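PDB 3LM7: putative 4-Hydroxy-2-oxoglutarate aldolase / 2-dehydro-3-deoxyphosphogluconate aldolase from Yersinia enterocolitica, which is a putative aldolase of the KDGP aldolase family, an enzyme family of the TIM-barrel clan. Local coordinates for residues A[42-47]-A[77-82]; A[66-71]-A[88-93]; A[93-98]-A[112-117]; A[120-125]-A[162-167]; A[129-134]-A[141-146]. One frame throughout, in Å; residues are numbered along the deposited sequence.

Contact 1: residues A[42-47]-A[77-82]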
# COMPACT_ATOMS: atom_id res chain seq x y z
N VAL A 42 -11.27 15.08 17.56
CA VAL A 42 -11.56 16.17 18.50
C VAL A 42 -11.57 17.45 17.67
O VAL A 42 -10.71 17.64 16.83
CB VAL A 42 -10.47 16.26 19.58
CG1 VAL A 42 -10.78 17.43 20.63
CG2 VAL A 42 -10.39 14.84 20.31
N LEU A 43 -12.55 18.33 17.91
CA LEU A 43 -12.76 19.42 16.91
C LEU A 43 -12.21 20.72 17.34
O LEU A 43 -12.41 21.11 18.47
CB LEU A 43 -14.25 19.56 16.59
CG LEU A 43 -15.06 18.29 16.34
CD1 LEU A 43 -16.53 18.74 16.10
CD2 LEU A 43 -14.50 17.52 15.15
N SER A 44 -11.49 21.40 16.44
CA SER A 44 -10.93 22.74 16.74
C SER A 44 -12.01 23.75 17.15
O SER A 44 -11.76 24.63 17.98
CB SER A 44 -10.13 23.31 15.53
OG SER A 44 -11.00 23.31 14.44
N LYS A 45 -13.22 23.61 16.58
CA LYS A 45 -14.32 24.55 16.76
C LYS A 45 -14.81 24.56 18.21
O LYS A 45 -15.46 25.50 18.66
CB LYS A 45 -15.45 24.13 15.83
CG LYS A 45 -16.27 25.24 15.32
CD LYS A 45 -17.57 24.67 14.78
CE LYS A 45 -17.38 23.95 13.45
NZ LYS A 45 -18.52 24.37 12.58
N ASN A 46 -14.48 23.52 18.95
CA ASN A 46 -14.88 23.39 20.34
C ASN A 46 -14.02 24.18 21.32
O ASN A 46 -14.18 24.05 22.53
CB ASN A 46 -14.97 21.89 20.72
CG ASN A 46 -16.22 21.28 20.17
OD1 ASN A 46 -17.19 22.02 19.94
ND2 ASN A 46 -16.25 19.96 19.96
N TYR A 47 -13.08 24.99 20.81
CA TYR A 47 -12.10 25.70 21.68
C TYR A 47 -12.02 27.15 21.26
O TYR A 47 -12.21 27.45 20.08
CB TYR A 47 -10.68 25.09 21.58
CG TYR A 47 -10.69 23.65 22.02
CD1 TYR A 47 -10.55 23.31 23.38
CD2 TYR A 47 -10.89 22.63 21.08
CE1 TYR A 47 -10.62 21.96 23.77
CE2 TYR A 47 -10.96 21.30 21.46
CZ TYR A 47 -10.83 20.96 22.82
OH TYR A 47 -10.90 19.61 23.17
N PRO A 77 -14.93 25.09 6.66
CA PRO A 77 -13.65 25.62 6.15
C PRO A 77 -13.12 26.81 6.94
O PRO A 77 -11.95 27.07 6.90
CB PRO A 77 -13.98 26.02 4.71
CG PRO A 77 -15.41 26.36 4.75
CD PRO A 77 -16.04 25.41 5.77
N ARG A 78 -13.97 27.52 7.66
CA ARG A 78 -13.50 28.61 8.51
C ARG A 78 -12.52 28.16 9.64
O ARG A 78 -11.76 28.97 10.18
CB ARG A 78 -14.73 29.27 9.16
CG ARG A 78 -15.67 29.95 8.12
CD ARG A 78 -17.01 30.42 8.73
NE ARG A 78 -17.76 29.28 9.30
CZ ARG A 78 -18.87 29.39 10.05
NH1 ARG A 78 -19.40 30.58 10.32
NH2 ARG A 78 -19.46 28.30 10.55
N GLN A 79 -12.49 26.87 9.95
CA GLN A 79 -11.55 26.36 10.96
C GLN A 79 -10.22 25.93 10.35
O GLN A 79 -9.29 25.44 11.08
CB GLN A 79 -12.16 25.13 11.62
CG GLN A 79 -13.45 25.46 12.39
CD GLN A 79 -13.18 26.40 13.54
OE1 GLN A 79 -12.36 26.11 14.43
NE2 GLN A 79 -13.84 27.55 13.51
N SER A 80 -10.08 26.09 9.04
CA SER A 80 -8.86 25.57 8.36
C SER A 80 -7.51 26.09 8.89
O SER A 80 -6.59 25.33 9.13
CB SER A 80 -8.93 25.73 6.83
OG SER A 80 -7.69 25.32 6.23
N VAL A 81 -7.41 27.41 9.11
CA VAL A 81 -6.16 27.95 9.61
C VAL A 81 -5.92 27.49 11.07
O VAL A 81 -4.79 27.15 11.45
CB VAL A 81 -6.19 29.51 9.53
CG1 VAL A 81 -5.08 30.18 10.47
CG2 VAL A 81 -6.10 29.95 8.03
N MSE A 82 -6.95 27.51 11.89
CA MSE A 82 -6.76 27.04 13.28
C MSE A 82 -6.32 25.57 13.31
O MSE A 82 -5.43 25.22 14.07
CB MSE A 82 -8.04 27.20 14.06
CG MSE A 82 -7.83 27.31 15.56
SE MSE A 82 -9.63 27.22 16.35
CE MSE A 82 -9.10 27.18 18.17
O HOH W 1 -12.97 27.66 16.81

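Contact 2: residues A[66-71]-A[88-93]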
# COMPACT_ATOMS: atom_id res chain seq x y z
N ASN A 66 -1.66 8.79 21.07
CA ASN A 66 -1.63 9.73 19.91
C ASN A 66 -2.59 9.43 18.76
O ASN A 66 -2.43 9.98 17.65
CB ASN A 66 -0.23 9.91 19.36
CG ASN A 66 -0.06 11.31 18.75
OD1 ASN A 66 -0.68 12.28 19.23
ND2 ASN A 66 0.71 11.39 17.65
N ALA A 67 -3.57 8.57 19.02
CA ALA A 67 -4.50 8.14 17.95
C ALA A 67 -5.58 9.19 17.81
O ALA A 67 -6.76 8.90 17.91
CB ALA A 67 -5.03 6.77 18.24
N LEU A 68 -5.14 10.43 17.54
CA LEU A 68 -5.95 11.62 17.55
C LEU A 68 -6.09 12.11 16.09
O LEU A 68 -5.11 12.10 15.34
CB LEU A 68 -5.21 12.69 18.39
CG LEU A 68 -5.77 14.12 18.34
CD1 LEU A 68 -7.12 14.26 18.91
CD2 LEU A 68 -4.79 15.08 19.11
N SER A 69 -7.31 12.52 15.73
CA SER A 69 -7.59 13.17 14.44
C SER A 69 -8.05 14.58 14.77
O SER A 69 -9.12 14.77 15.41
CB SER A 69 -8.75 12.43 13.76
OG SER A 69 -9.08 13.10 12.56
N VAL A 70 -7.28 15.59 14.36
CA VAL A 70 -7.69 17.00 14.57
C VAL A 70 -8.82 17.37 13.57
O VAL A 70 -8.60 17.27 12.37
CB VAL A 70 -6.49 17.95 14.38
CG1 VAL A 70 -6.98 19.41 14.57
CG2 VAL A 70 -5.40 17.51 15.39
N GLY A 71 -10.01 17.74 14.08
CA GLY A 71 -11.14 18.06 13.23
C GLY A 71 -11.36 19.53 12.96
O GLY A 71 -11.11 20.39 13.81
N GLN A 88 0.33 21.71 14.05
CA GLN A 88 1.77 22.01 14.20
C GLN A 88 2.28 21.64 15.60
O GLN A 88 3.33 20.98 15.74
CB GLN A 88 2.03 23.52 13.99
CG GLN A 88 3.48 23.86 14.14
CD GLN A 88 3.78 25.26 13.80
OE1 GLN A 88 2.93 26.13 13.88
NE2 GLN A 88 4.99 25.50 13.36
N GLN A 89 1.53 22.06 16.60
CA GLN A 89 1.93 21.87 18.02
C GLN A 89 1.58 20.50 18.56
O GLN A 89 2.41 19.83 19.21
CB GLN A 89 1.29 22.96 18.91
CG GLN A 89 1.67 24.36 18.45
CD GLN A 89 1.27 25.46 19.45
OE1 GLN A 89 1.38 25.27 20.69
NE2 GLN A 89 0.78 26.57 18.93
N VAL A 90 0.41 20.01 18.21
CA VAL A 90 -0.02 18.73 18.75
C VAL A 90 0.74 17.53 18.16
O VAL A 90 0.96 16.54 18.85
CB VAL A 90 -1.54 18.55 18.57
CG1 VAL A 90 -1.97 17.10 18.92
CG2 VAL A 90 -2.27 19.59 19.44
N GLN A 91 1.05 17.59 16.87
CA GLN A 91 1.65 16.46 16.12
C GLN A 91 0.84 15.18 16.29
O GLN A 91 1.38 14.15 16.78
CB GLN A 91 3.10 16.22 16.60
CG GLN A 91 3.98 17.45 16.37
CD GLN A 91 4.42 17.52 14.90
OE1 GLN A 91 4.93 16.55 14.36
NE2 GLN A 91 4.26 18.69 14.28
N PRO A 92 -0.41 15.19 15.83
CA PRO A 92 -1.27 14.03 15.91
C PRO A 92 -0.96 13.02 14.82
O PRO A 92 -0.03 13.25 13.99
CB PRO A 92 -2.67 14.63 15.64
CG PRO A 92 -2.38 15.61 14.50
CD PRO A 92 -1.03 16.26 14.99
N GLN A 93 -1.74 11.93 14.80
CA GLN A 93 -1.64 10.95 13.72
C GLN A 93 -2.39 11.38 12.47
O GLN A 93 -2.08 10.90 11.38
CB GLN A 93 -2.16 9.57 14.15
CG GLN A 93 -1.08 8.87 15.05
CD GLN A 93 -1.64 7.59 15.69
OE1 GLN A 93 -2.74 7.16 15.35
NE2 GLN A 93 -0.89 7.01 16.66
O HOH W 2 0.41 14.41 20.45

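Contact 3: residues A[93-98]-A[112-117]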
# COMPACT_ATOMS: atom_id res chain seq x y z
N GLN A 93 -1.74 11.93 14.80
CA GLN A 93 -1.64 10.95 13.72
C GLN A 93 -2.39 11.38 12.47
O GLN A 93 -2.08 10.90 11.38
CB GLN A 93 -2.16 9.57 14.15
CG GLN A 93 -1.08 8.87 15.05
CD GLN A 93 -1.64 7.59 15.69
OE1 GLN A 93 -2.74 7.16 15.35
NE2 GLN A 93 -0.89 7.01 16.66
N HIS A 94 -3.33 12.29 12.62
CA HIS A 94 -4.26 12.57 11.52
C HIS A 94 -4.79 13.99 11.60
O HIS A 94 -5.10 14.47 12.72
CB HIS A 94 -5.47 11.59 11.62
CG HIS A 94 -6.40 11.69 10.44
ND1 HIS A 94 -7.51 12.50 10.46
CD2 HIS A 94 -6.36 11.10 9.22
CE1 HIS A 94 -8.15 12.37 9.31
NE2 HIS A 94 -7.47 11.54 8.53
N VAL A 95 -4.96 14.63 10.43
CA VAL A 95 -5.47 15.99 10.40
C VAL A 95 -6.54 16.07 9.31
O VAL A 95 -6.29 15.58 8.20
CB VAL A 95 -4.33 16.99 10.00
CG1 VAL A 95 -4.84 18.46 9.74
CG2 VAL A 95 -3.16 16.97 11.09
N ASN A 96 -7.70 16.64 9.62
CA ASN A 96 -8.71 16.88 8.61
C ASN A 96 -8.43 18.26 8.02
O ASN A 96 -8.40 19.25 8.77
CB ASN A 96 -10.12 16.91 9.22
CG ASN A 96 -10.63 15.51 9.60
OD1 ASN A 96 -11.10 14.74 8.74
ND2 ASN A 96 -10.47 15.16 10.86
N GLN A 97 -8.36 18.36 6.69
CA GLN A 97 -8.25 19.69 6.08
C GLN A 97 -9.22 19.86 4.89
O GLN A 97 -9.65 18.88 4.30
CB GLN A 97 -6.82 20.03 5.58
CG GLN A 97 -5.93 20.79 6.62
CD GLN A 97 -6.52 22.15 6.96
OE1 GLN A 97 -7.51 22.59 6.36
NE2 GLN A 97 -5.99 22.77 8.01
N VAL A 98 -9.48 21.13 4.52
CA VAL A 98 -10.10 21.46 3.22
C VAL A 98 -8.98 21.57 2.18
O VAL A 98 -7.80 21.65 2.52
CB VAL A 98 -10.97 22.73 3.29
CG1 VAL A 98 -12.14 22.43 4.26
CG2 VAL A 98 -10.17 23.98 3.68
N HIS A 112 6.13 14.13 7.05
CA HIS A 112 5.10 13.52 6.20
C HIS A 112 4.46 12.27 6.80
O HIS A 112 3.71 11.60 6.10
CB HIS A 112 5.71 13.14 4.84
CG HIS A 112 4.70 13.11 3.72
ND1 HIS A 112 4.35 14.23 2.99
CD2 HIS A 112 3.99 12.08 3.19
CE1 HIS A 112 3.46 13.89 2.08
NE2 HIS A 112 3.23 12.59 2.17
N ASP A 113 4.69 11.98 8.07
CA ASP A 113 4.01 10.81 8.65
C ASP A 113 2.59 11.08 9.01
O ASP A 113 1.72 10.24 8.76
CB ASP A 113 4.74 10.34 9.89
CG ASP A 113 6.16 9.87 9.57
OD1 ASP A 113 6.35 9.26 8.51
OD2 ASP A 113 7.04 10.12 10.37
N THR A 114 2.34 12.21 9.66
CA THR A 114 0.95 12.52 10.04
C THR A 114 0.11 12.50 8.76
O THR A 114 0.50 13.11 7.73
CB THR A 114 0.88 13.91 10.65
OG1 THR A 114 1.56 13.89 11.90
CG2 THR A 114 -0.58 14.32 10.95
N VAL A 115 -1.05 11.85 8.81
CA VAL A 115 -1.96 11.83 7.65
C VAL A 115 -2.75 13.12 7.56
O VAL A 115 -3.41 13.50 8.52
CB VAL A 115 -2.97 10.60 7.78
CG1 VAL A 115 -4.05 10.67 6.66
CG2 VAL A 115 -2.16 9.29 7.62
N VAL A 116 -2.68 13.80 6.40
CA VAL A 116 -3.43 15.00 6.16
C VAL A 116 -4.39 14.75 4.99
O VAL A 116 -3.94 14.52 3.82
CB VAL A 116 -2.48 16.15 5.73
CG1 VAL A 116 -3.30 17.45 5.48
CG2 VAL A 116 -1.46 16.36 6.91
N ASN A 117 -5.70 14.73 5.29
CA ASN A 117 -6.65 14.55 4.20
C ASN A 117 -7.00 15.90 3.54
O ASN A 117 -6.68 17.01 4.08
CB ASN A 117 -7.91 13.76 4.69
CG ASN A 117 -8.81 14.56 5.64
OD1 ASN A 117 -8.97 15.77 5.51
ND2 ASN A 117 -9.48 13.86 6.56

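Contact 4: residues A[120-125]-A[162-167]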
# COMPACT_ATOMS: atom_id res chain seq x y z
N ILE A 120 -12.65 17.09 -0.81
CA ILE A 120 -13.14 17.32 -2.13
C ILE A 120 -14.48 16.58 -2.25
O ILE A 120 -14.77 15.64 -1.43
CB ILE A 120 -12.16 16.80 -3.25
CG1 ILE A 120 -12.12 15.27 -3.27
CG2 ILE A 120 -10.73 17.45 -3.09
CD1 ILE A 120 -11.13 14.70 -4.39
N SER A 121 -15.32 17.02 -3.21
CA SER A 121 -16.74 16.72 -3.06
C SER A 121 -17.35 16.19 -4.36
O SER A 121 -16.94 16.57 -5.45
CB SER A 121 -17.49 18.00 -2.57
OG SER A 121 -16.91 18.47 -1.34
N PRO A 122 -18.39 15.33 -4.24
CA PRO A 122 -19.21 14.87 -5.34
C PRO A 122 -19.78 16.05 -6.17
O PRO A 122 -19.99 17.13 -5.64
CB PRO A 122 -20.39 14.15 -4.63
CG PRO A 122 -19.86 13.69 -3.39
CD PRO A 122 -18.85 14.76 -2.95
N THR A 123 -19.97 15.81 -7.45
CA THR A 123 -20.50 16.81 -8.36
C THR A 123 -21.73 16.31 -9.08
O THR A 123 -22.32 17.06 -9.83
CB THR A 123 -19.47 17.13 -9.47
OG1 THR A 123 -19.12 15.93 -10.15
CG2 THR A 123 -18.19 17.81 -8.91
N GLY A 124 -22.06 15.03 -8.91
CA GLY A 124 -23.06 14.40 -9.75
C GLY A 124 -22.47 13.82 -11.04
O GLY A 124 -23.19 13.15 -11.79
N LYS A 125 -21.19 14.06 -11.32
CA LYS A 125 -20.62 13.62 -12.59
C LYS A 125 -19.44 12.72 -12.31
O LYS A 125 -18.40 13.18 -11.85
CB LYS A 125 -20.13 14.82 -13.45
CG LYS A 125 -21.28 15.86 -13.59
CD LYS A 125 -20.93 17.33 -13.86
CE LYS A 125 -22.26 18.05 -13.68
NZ LYS A 125 -23.19 17.03 -12.79
N VAL A 162 -7.58 11.56 0.11
CA VAL A 162 -8.78 12.31 -0.27
C VAL A 162 -9.83 12.08 0.82
O VAL A 162 -10.11 10.92 1.15
CB VAL A 162 -9.34 11.71 -1.59
CG1 VAL A 162 -10.87 12.09 -1.86
CG2 VAL A 162 -8.39 12.06 -2.78
N LYS A 163 -10.43 13.18 1.34
CA LYS A 163 -11.64 12.99 2.13
C LYS A 163 -12.80 13.27 1.16
O LYS A 163 -12.83 14.34 0.57
CB LYS A 163 -11.70 13.98 3.29
CG LYS A 163 -13.06 13.77 3.99
CD LYS A 163 -13.46 14.91 4.92
CE LYS A 163 -13.34 14.38 6.34
NZ LYS A 163 -13.34 15.56 7.29
N PHE A 164 -13.62 12.28 0.84
CA PHE A 164 -14.64 12.45 -0.16
C PHE A 164 -15.91 12.69 0.62
O PHE A 164 -16.42 11.77 1.24
CB PHE A 164 -14.74 11.20 -1.01
CG PHE A 164 -15.57 11.35 -2.27
CD1 PHE A 164 -15.29 12.32 -3.20
CD2 PHE A 164 -16.61 10.46 -2.52
CE1 PHE A 164 -16.04 12.42 -4.37
CE2 PHE A 164 -17.39 10.57 -3.75
CZ PHE A 164 -17.10 11.50 -4.63
N PHE A 165 -16.42 13.91 0.54
CA PHE A 165 -17.47 14.35 1.43
C PHE A 165 -18.26 15.44 0.74
O PHE A 165 -17.64 16.27 0.07
CB PHE A 165 -16.82 14.96 2.70
CG PHE A 165 -17.83 15.58 3.63
CD1 PHE A 165 -18.57 14.79 4.50
CD2 PHE A 165 -18.00 16.98 3.64
CE1 PHE A 165 -19.52 15.38 5.38
CE2 PHE A 165 -18.88 17.58 4.50
CZ PHE A 165 -19.68 16.77 5.37
N PRO A 166 -19.57 15.52 0.93
CA PRO A 166 -20.49 14.61 1.67
C PRO A 166 -20.91 13.45 0.78
O PRO A 166 -21.37 13.62 -0.37
CB PRO A 166 -21.70 15.52 2.00
CG PRO A 166 -21.78 16.42 0.65
CD PRO A 166 -20.25 16.75 0.45
N MSE A 167 -20.65 12.23 1.22
CA MSE A 167 -21.11 11.11 0.40
C MSE A 167 -22.58 10.80 0.40
O MSE A 167 -23.07 10.13 -0.53
CB MSE A 167 -20.40 9.85 0.83
CG MSE A 167 -19.26 9.77 -0.05
SE MSE A 167 -18.22 8.29 0.38
CE MSE A 167 -19.32 6.73 0.15

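Contact 5: residues A[129-134]-A[141-146]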
# COMPACT_ATOMS: atom_id res chain seq x y z
N VAL A 129 -14.62 16.19 -9.59
CA VAL A 129 -14.80 16.51 -8.21
C VAL A 129 -14.66 18.04 -7.96
O VAL A 129 -13.95 18.74 -8.71
CB VAL A 129 -13.75 15.81 -7.32
CG1 VAL A 129 -14.08 14.34 -7.06
CG2 VAL A 129 -12.24 16.08 -7.86
N LYS A 130 -15.32 18.52 -6.92
CA LYS A 130 -15.28 19.97 -6.58
C LYS A 130 -14.17 20.16 -5.55
O LYS A 130 -14.08 19.38 -4.57
CB LYS A 130 -16.60 20.35 -5.98
CG LYS A 130 -16.60 21.72 -5.30
CD LYS A 130 -18.06 22.02 -4.79
CE LYS A 130 -18.03 23.16 -3.79
NZ LYS A 130 -19.44 23.69 -3.54
N ILE A 131 -13.31 21.12 -5.80
CA ILE A 131 -12.10 21.32 -4.97
C ILE A 131 -12.06 22.69 -4.34
O ILE A 131 -11.12 22.97 -3.60
CB ILE A 131 -10.71 21.05 -5.74
CG1 ILE A 131 -10.57 22.02 -6.95
CG2 ILE A 131 -10.70 19.66 -6.37
CD1 ILE A 131 -9.18 21.95 -7.62
N SER A 132 -13.04 23.54 -4.64
CA SER A 132 -13.11 24.88 -4.06
C SER A 132 -13.82 24.77 -2.68
O SER A 132 -14.92 25.31 -2.49
CB SER A 132 -13.92 25.83 -4.99
OG SER A 132 -15.14 25.14 -5.39
N THR A 133 -13.13 24.14 -1.71
CA THR A 133 -13.77 23.80 -0.44
C THR A 133 -13.14 24.61 0.72
O THR A 133 -13.43 24.35 1.88
CB THR A 133 -13.67 22.27 -0.16
OG1 THR A 133 -12.28 21.88 -0.19
CG2 THR A 133 -14.37 21.48 -1.30
N GLY A 134 -12.34 25.62 0.39
CA GLY A 134 -11.79 26.50 1.43
C GLY A 134 -12.78 27.61 1.80
O GLY A 134 -13.86 27.68 1.27
N LYS A 141 -18.19 30.31 -7.48
CA LYS A 141 -18.49 29.27 -8.43
C LYS A 141 -17.63 28.05 -8.19
O LYS A 141 -16.43 28.18 -7.97
CB LYS A 141 -18.37 29.79 -9.84
CG LYS A 141 -19.49 30.92 -10.02
CD LYS A 141 -19.26 31.65 -11.33
CE LYS A 141 -18.94 33.14 -11.10
NZ LYS A 141 -19.78 33.88 -10.01
N ASP A 142 -18.24 26.86 -8.28
CA ASP A 142 -17.45 25.64 -8.03
C ASP A 142 -16.28 25.46 -8.97
O ASP A 142 -16.38 25.70 -10.19
CB ASP A 142 -18.34 24.41 -8.15
CG ASP A 142 -19.42 24.39 -7.12
OD1 ASP A 142 -19.39 25.14 -6.13
OD2 ASP A 142 -20.33 23.59 -7.33
N ALA A 143 -15.15 25.05 -8.39
CA ALA A 143 -14.00 24.60 -9.19
C ALA A 143 -14.14 23.10 -9.33
O ALA A 143 -14.04 22.35 -8.31
CB ALA A 143 -12.70 24.94 -8.48
N ILE A 144 -14.39 22.64 -10.54
CA ILE A 144 -14.63 21.18 -10.81
C ILE A 144 -13.54 20.68 -11.74
O ILE A 144 -13.26 21.29 -12.83
CB ILE A 144 -16.04 20.96 -11.49
CG1 ILE A 144 -17.11 21.48 -10.56
CG2 ILE A 144 -16.24 19.49 -12.03
CD1 ILE A 144 -18.27 22.06 -11.30
N VAL A 145 -12.92 19.57 -11.36
CA VAL A 145 -11.71 19.14 -12.05
C VAL A 145 -11.70 17.63 -12.11
O VAL A 145 -12.45 16.96 -11.41
CB VAL A 145 -10.40 19.67 -11.38
CG1 VAL A 145 -10.46 21.18 -11.11
CG2 VAL A 145 -10.09 18.87 -10.03
N PRO A 146 -10.86 17.09 -12.96
CA PRO A 146 -10.82 15.63 -13.06
C PRO A 146 -10.29 15.03 -11.77
O PRO A 146 -9.42 15.61 -11.13
CB PRO A 146 -9.83 15.39 -14.23
CG PRO A 146 -9.93 16.71 -15.09
CD PRO A 146 -10.20 17.81 -14.07
O HOH W 3 -21.52 22.32 -4.86
O HOH W 4 -17.18 26.42 -4.50

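Contact 1: residues A[42-47]-A[77-82]
S44, the first residue after strand 38-43 to touch residues 77-82, places its hydroxyl beside the amide of Q79. With chi1 at 56°, OG is tucked between the backbone N and the carbonyl carbon, and S44 OG comes 3.1 Å from Q79 OE1. The single hydroxyl proton also has G71 O within reach, so the two acceptors compete for it. S44 CB also lies 4.0 Å from SE of selenomethionine M82.

K45 follows with its aliphatic stem against the Q79 amide: K45 CG is 3.7 Å from Q79 CD, and the two side chains lie nearly perpendicular. The Q79 chain is bent at chi2 (-63°), which turns the amide back toward residues 44 and 45. At the far end of the lysine, K45 NZ makes a salt bridge with D76, whose carboxylate also binds R78, so one carboxylate serves both cations.

Y47 closes the series through its backbone and CB. The extended M82 chain brings CE to 3.7 Å from both S44 O and Y47 O, and Y47 CB packs 4.3 Å from M82 CE. Water 1 lies 2.9 Å from Q79 OE1 and makes a weak link to Y47 O.

Strand 38-43 pairs with strand 68-71 through V42 and G71. The Y47 side chain touches S52 and A53 of helix 50-63, and its hydroxyl bonds to D56, while V83 and I86 of helix 80-90 cover S44, so the contact sits where the strand end meets both helices.

Contact 2: residues A[66-71]-A[88-93]
The side-chain amide of N66 holds the turn that leaves helix 80-90. N66 ND2 donates to Q91 O at 3.0 Å, with an N-H...O angle of 160°; the donor lies in the carbonyl plane, on a lone pair, and Q91 O lies close to the amide plane of N66. ND2 also reaches K5 O, while N66 OD1 takes a proton from water 2 at 2.7 Å. The same water donates to V90 O, giving a second, indirect tie to the helix terminus. A weak backbone bond joins Q93 N to L68 O at 3.4 Å.

Beyond these, the extended Q93 side chain runs along the backbone of N66 and A67, bringing Q93 OE1 to 3.3 Å from A67 CA; its NE2 bonds to K5 O. Apolar contacts come next. L68 CD2 presses on V90 CG1 at 3.5 Å, a tight carbon pair, and the two side chains meet nearly perpendicularly. V70 CG2 meets the ring of P92 at CG, 3.7 Å away.

N66 thus serves V90 O, the last carbonyl of the helix, through water, and Q91 O, just beyond it, directly. Using both ends of its amide should fix that group's rotation in a buried setting.

Contact 3: residues A[93-98]-A[112-117]
A chi1 of 70° holds N117 CG between its own backbone N and carbonyl carbon, and from there the amide reaches over to N96 and Q97. N117 ND2 donates to N96 OD1 at 2.9 Å, with the acceptor in the amide plane of N117 but the donor well above the carbonyl plane of N96. N117 OD1 in turn accepts Q97 N at 2.9 Å. H94, its CG opposite the backbone N (chi1 -173°), brings its imidazole obliquely across V115 and N117: H94 CD2 is 3.5 Å from V115 CG1, and the ring plane stands 73° from the N117 amide. S69 and E191 engage the two ring nitrogens, E191 also meets N117 ND2, and N96 OD1 has K163 NZ as a second donor.

The backbones form a parallel ladder, in which V115 N bonds to Q93 O, V95 N to V115 O at 2.7 Å and N117 N to V95 O. From the opposite sheet face to H94, V95 CG2 packs 3.7 Å from T114 CG2.

Strand 94-95, helix 102-109 and strand 115-120 follow one another as a beta-alpha-beta unit. V116 leans on R106 and L109 of that helix, V95 on V83 of helix 80-90, and N117 borders strand 161-164.

Contact 4: residues A[120-125]-A[162-167]
The ring of P122 lies over one face of the F164 phenyl ring. P122 CD stands 3.9 Å above the ring plane of F164, displaced toward the rim. P122 CG makes an off-centre CH-pi contact, 4.2 Å from the F164 centroid and 29° off the normal. The F165 ring has its own neighbour on one face: P166 CB sits over its centre, beside the cis peptide bond that joins the two residues. P122 CG also approaches P166 O at 3.4 Å.

S121 adds a polar tie. Its OG, turned anti to the carbonyl carbon and beside the backbone N (chi1 -57°), donates to F165 O at 2.7 Å, arriving almost along the C=O axis. Next to it the backbones pair in parallel fashion: I120 N donates to K163 O at 3.1 Å, and F165 N to I120 O, so I120 is held from both its N-H and its carbonyl.

On the face of the sheet that carries I120 and F164, I120 CD1 packs at 3.6 Å against V162 CG1, the side chains set roughly square to each other. F164 extends this layer to Y176 and V179 of helix 173-185.

Parallel strands 115-120 and 161-164 are neighbours in the barrel sheet, and the prolines mark where both segments leave it, at the C-terminal strand ends that in TIM barrels generally carry the loops around the active site.

Contact 5: residues A[129-134]-A[141-146]
K130 stretches out fully to meet D142, and the two side chains run obliquely past each other. K130 NZ forms a salt bridge with D142 OD1 at 3.0 Å, reaching it from above the carboxylate plane (51° out of it), while the methylene K130 CD rests 3.6 Å from D142 CG. Water 3 closes a second route, accepting from K130 NZ and donating to D142 OD2, so both carboxylate oxygens are engaged at this partly exposed edge.

The CB of S132 points toward residues 141-146. Its chi1 of 47° places OG to accept A143 N at 3.0 Å in an almost straight bond (174°), which continues the pairing past the last backbone bond; water 4 connects S132 OG with D142 OD1. S132 is also the centre of an inverse gamma turn.

The other side chains that meet across the strands are apolar. I131 and V145 cross at about a right angle, with I131 CG2 3.8 Å from V145 CG2, and V129 joins V145 on the same sheet face. I131 CG1 leans on A143 CB at 3.9 Å. All of V129, I131 and V145 bear on A150 of helix 147-156.

The backbones hold V129 and V145 as a hydrogen-bonded pair, V129 N reaching V145 O at 2.9 Å, and K130 and I144 as a non-hydrogen-bonded one. Successive antiparallel strands with a long connecting loop make this a beta hairpin, an addition between barrel strand 115-120 and helix 147-156, which begins directly after strand 144-146.

In the fold
Contacts 1 to 4 all reach the seven-stranded parallel sheet, whose strands follow chain order in the manner of a TIM barrel. Contacts 1 and 2 share helix 80-90 and use the neighbouring strands 38-43 and 68-71 respectively, their segments alternating along the chain. Contact 3 shares Q93 with contact 2, the two centres about 8 Å apart, and touches contact 4 through N96 and K163. Contact 5, the hairpin beside the barrel, falls within the chain span between the segments of contact 4; its centre is about 10 Å from contact 4 and about 27 Å from contact 2. Contacts 1 to 4 thus sample successive strands from 38-43 to 161-164, with the hairpin tied on through S121 and K130.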